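Local coordinates for M32 carboxypeptidase (Chitinophagaceae bacterium, PDB 7A03), which probably removes amino acids one at a time from the C-terminal ends of peptides, as a metal-dependent carboxypeptidase of the M32 family, at residues A[232-237]-A[248-253]. Sequence-based numbering, arbitrary orientation.
Sequences DISEHP and RVTTRI
Asp232 and Thr250 sit side by side on parallel strands 229-233 and 247-251, which belong to the small mixed sheet of this mostly helical M32 peptidase. Their ladder illustrates how a parallel pair alternates its bonds: Asp232 takes the carbonyl of Val249 through its N and gives its own O to Thr251 N (3.0 Å). One step on, Ser234 N reaches Thr251 O although residue 234 has already left its strand, so the pairing outlasts the regular sheet. A water bound to Asp232 OD2 also donates to Val249 O, giving that carbonyl a second partner; the same carboxylate is held by Arg230 and Tyr38.

Beyond the last rung the chain turns back, and Pro237 comes to lie against the neighbouring strand, at the Thr250 carbonyl and Thr251, and on Arg252 just beyond it. Arg252 can be followed along this surface. Its CB lies 3.7 Å from Ser234 O. With CG placed between the backbone N and the carbonyl carbon (chi1 45°), the chain then runs extended across the proline ring: CG packs on Pro237 CG at 3.6 Å, CD lies 3.7 Å from both Pro237 CD and Glu235 O, and NE passes Pro237 CD at 3.8 Å, the guanidinium meeting that carbon obliquely. The proline also touches Glu268 on helix 258-277, within an HExxH sequence consistent with the zinc-binding motif of such peptidases, so the turn borders the probable active site.

On the face of Ile233, its CD1 meets Ile253 CD1 at 4.0 Å as the two side chains cross at about a right angle, and both also touch Trp212. Around the turn, Thr250 OG1 receives the backbone N of Phe238 and shares a hydrogen bond of 2.7 Å with Ser234 OG.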
loop_
_atom_site.group_PDB
_atom_site.type_symbol
_atom_site.label_atom_id
_atom_site.label_comp_id
_atom_site.label_asym_id
_atom_site.label_seq_id
_atom_site.Cartn_x
_atom_site.Cartn_y
_atom_site.Cartn_z
ATOM N N ASP A 232 -16.692 -8.459 2.126
ATOM C CA ASP A 232 -17.094 -8.840 3.472
ATOM C C ASP A 232 -16.630 -7.752 4.431
ATOM O O ASP A 232 -15.896 -6.834 4.052
ATOM C CB ASP A 232 -16.519 -10.215 3.864
ATOM C CG ASP A 232 -17.060 -11.331 2.994
ATOM O OD1 ASP A 232 -18.179 -11.816 3.297
ATOM O OD2 ASP A 232 -16.406 -11.689 1.987
ATOM N N ILE A 233 -17.110 -7.815 5.656
ATOM C CA ILE A 233 -16.691 -6.894 6.714
ATOM C C ILE A 233 -15.461 -7.451 7.417
ATOM O O ILE A 233 -15.386 -8.651 7.720
ATOM C CB ILE A 233 -17.836 -6.674 7.727
ATOM C CG1 ILE A 233 -19.051 -6.039 7.055
ATOM C CG2 ILE A 233 -17.356 -5.818 8.902
ATOM C CD1 ILE A 233 -18.877 -4.551 6.717
ATOM N N SER A 234 -14.480 -6.588 7.686
ATOM C CA SER A 234 -13.369 -6.940 8.556
ATOM C C SER A 234 -12.954 -5.718 9.369
ATOM O O SER A 234 -13.428 -4.602 9.125
ATOM C CB SER A 234 -12.212 -7.569 7.761
ATOM O OG SER A 234 -11.396 -6.571 7.181
ATOM N N GLU A 235 -12.056 -5.925 10.344
ATOM C CA GLU A 235 -11.678 -4.815 11.218
ATOM C C GLU A 235 -10.852 -3.769 10.474
ATOM O O GLU A 235 -11.002 -2.569 10.726
ATOM C CB GLU A 235 -10.956 -5.284 12.489
ATOM C CG GLU A 235 -10.586 -4.216 13.492
ATOM C CD GLU A 235 -9.923 -4.778 14.731
ATOM O OE1 GLU A 235 -9.706 -6.005 14.815
ATOM O OE2 GLU A 235 -9.614 -3.988 15.631
ATOM N N HIS A 236 -10.000 -4.200 9.551
ATOM C CA HIS A 236 -9.143 -3.307 8.776
ATOM C C HIS A 236 -9.318 -3.658 7.308
ATOM O O HIS A 236 -8.953 -4.777 6.892
ATOM C CB HIS A 236 -7.683 -3.467 9.188
ATOM C CG HIS A 236 -7.431 -3.125 10.619
ATOM N ND1 HIS A 236 -7.250 -4.084 11.594
ATOM C CD2 HIS A 236 -7.365 -1.928 11.249
ATOM C CE1 HIS A 236 -7.065 -3.491 12.761
ATOM N NE2 HIS A 236 -7.121 -2.184 12.577
ATOM N N PRO A 237 -9.869 -2.764 6.501
ATOM C CA PRO A 237 -10.085 -3.074 5.085
ATOM C C PRO A 237 -8.820 -3.548 4.384
ATOM O O PRO A 237 -7.721 -3.030 4.601
ATOM C CB PRO A 237 -10.572 -1.743 4.511
ATOM C CG PRO A 237 -11.280 -1.089 5.669
ATOM C CD PRO A 237 -10.491 -1.488 6.901
ATOM N N ARG A 248 -10.852 -10.742 -3.359
ATOM C CA ARG A 248 -11.823 -10.395 -2.330
ATOM C C ARG A 248 -11.397 -9.123 -1.609
ATOM O O ARG A 248 -10.198 -8.879 -1.400
ATOM C CB ARG A 248 -12.024 -11.558 -1.337
ATOM C CG ARG A 248 -12.404 -12.845 -2.059
ATOM C CD ARG A 248 -12.835 -13.946 -1.102
ATOM N NE ARG A 248 -13.011 -15.196 -1.821
ATOM C CZ ARG A 248 -13.422 -16.324 -1.256
ATOM N NH1 ARG A 248 -13.786 -16.335 0.018
ATOM N NH2 ARG A 248 -13.486 -17.420 -1.983
ATOM N N VAL A 249 -12.387 -8.300 -1.262
ATOM C CA VAL A 249 -12.153 -7.061 -0.531
ATOM C C VAL A 249 -12.930 -7.079 0.773
ATOM O O VAL A 249 -13.957 -7.753 0.911
ATOM C CB VAL A 249 -12.530 -5.820 -1.373
ATOM C CG1 VAL A 249 -11.682 -5.768 -2.614
ATOM C CG2 VAL A 249 -14.019 -5.826 -1.723
ATOM N N THR A 250 -12.441 -6.322 1.743
ATOM C CA THR A 250 -13.202 -6.091 2.958
ATOM C C THR A 250 -13.380 -4.604 3.182
ATOM O O THR A 250 -12.645 -3.774 2.635
ATOM C CB THR A 250 -12.553 -6.758 4.182
ATOM O OG1 THR A 250 -11.311 -6.112 4.486
ATOM C CG2 THR A 250 -12.272 -8.237 3.896
ATOM N N THR A 251 -14.386 -4.267 3.978
ATOM C CA THR A 251 -14.604 -2.887 4.350
ATOM C C THR A 251 -15.099 -2.862 5.781
ATOM O O THR A 251 -15.314 -3.908 6.404
ATOM C CB THR A 251 -15.525 -2.178 3.351
ATOM O OG1 THR A 251 -15.497 -0.763 3.607
ATOM C CG2 THR A 251 -16.963 -2.695 3.465
ATOM N N ARG A 252 -15.272 -1.657 6.304
ATOM C CA ARG A 252 -15.830 -1.452 7.624
ATOM C C ARG A 252 -16.785 -0.276 7.531
ATOM O O ARG A 252 -16.556 0.670 6.772
ATOM C CB ARG A 252 -14.732 -1.135 8.649
ATOM C CG ARG A 252 -13.722 -0.128 8.146
ATOM C CD ARG A 252 -12.728 0.275 9.220
ATOM N NE ARG A 252 -11.965 1.452 8.813
ATOM C CZ ARG A 252 -11.577 2.414 9.645
ATOM N NH1 ARG A 252 -11.885 2.340 10.935
ATOM N NH2 ARG A 252 -10.889 3.452 9.188
ATOM N N ILE A 253 -17.855 -0.333 8.304
ATOM C CA ILE A 253 -18.886 0.692 8.273
ATOM C C ILE A 253 -18.942 1.372 9.631
ATOM O O ILE A 253 -19.013 0.695 10.662
ATOM C CB ILE A 253 -20.253 0.087 7.920
ATOM C CG1 ILE A 253 -20.230 -0.501 6.517
ATOM C CG2 ILE A 253 -21.358 1.155 8.034
ATOM C CD1 ILE A 253 -21.360 -1.443 6.253
HETATM O O HOH W 1 -13.996 -10.616 1.304
#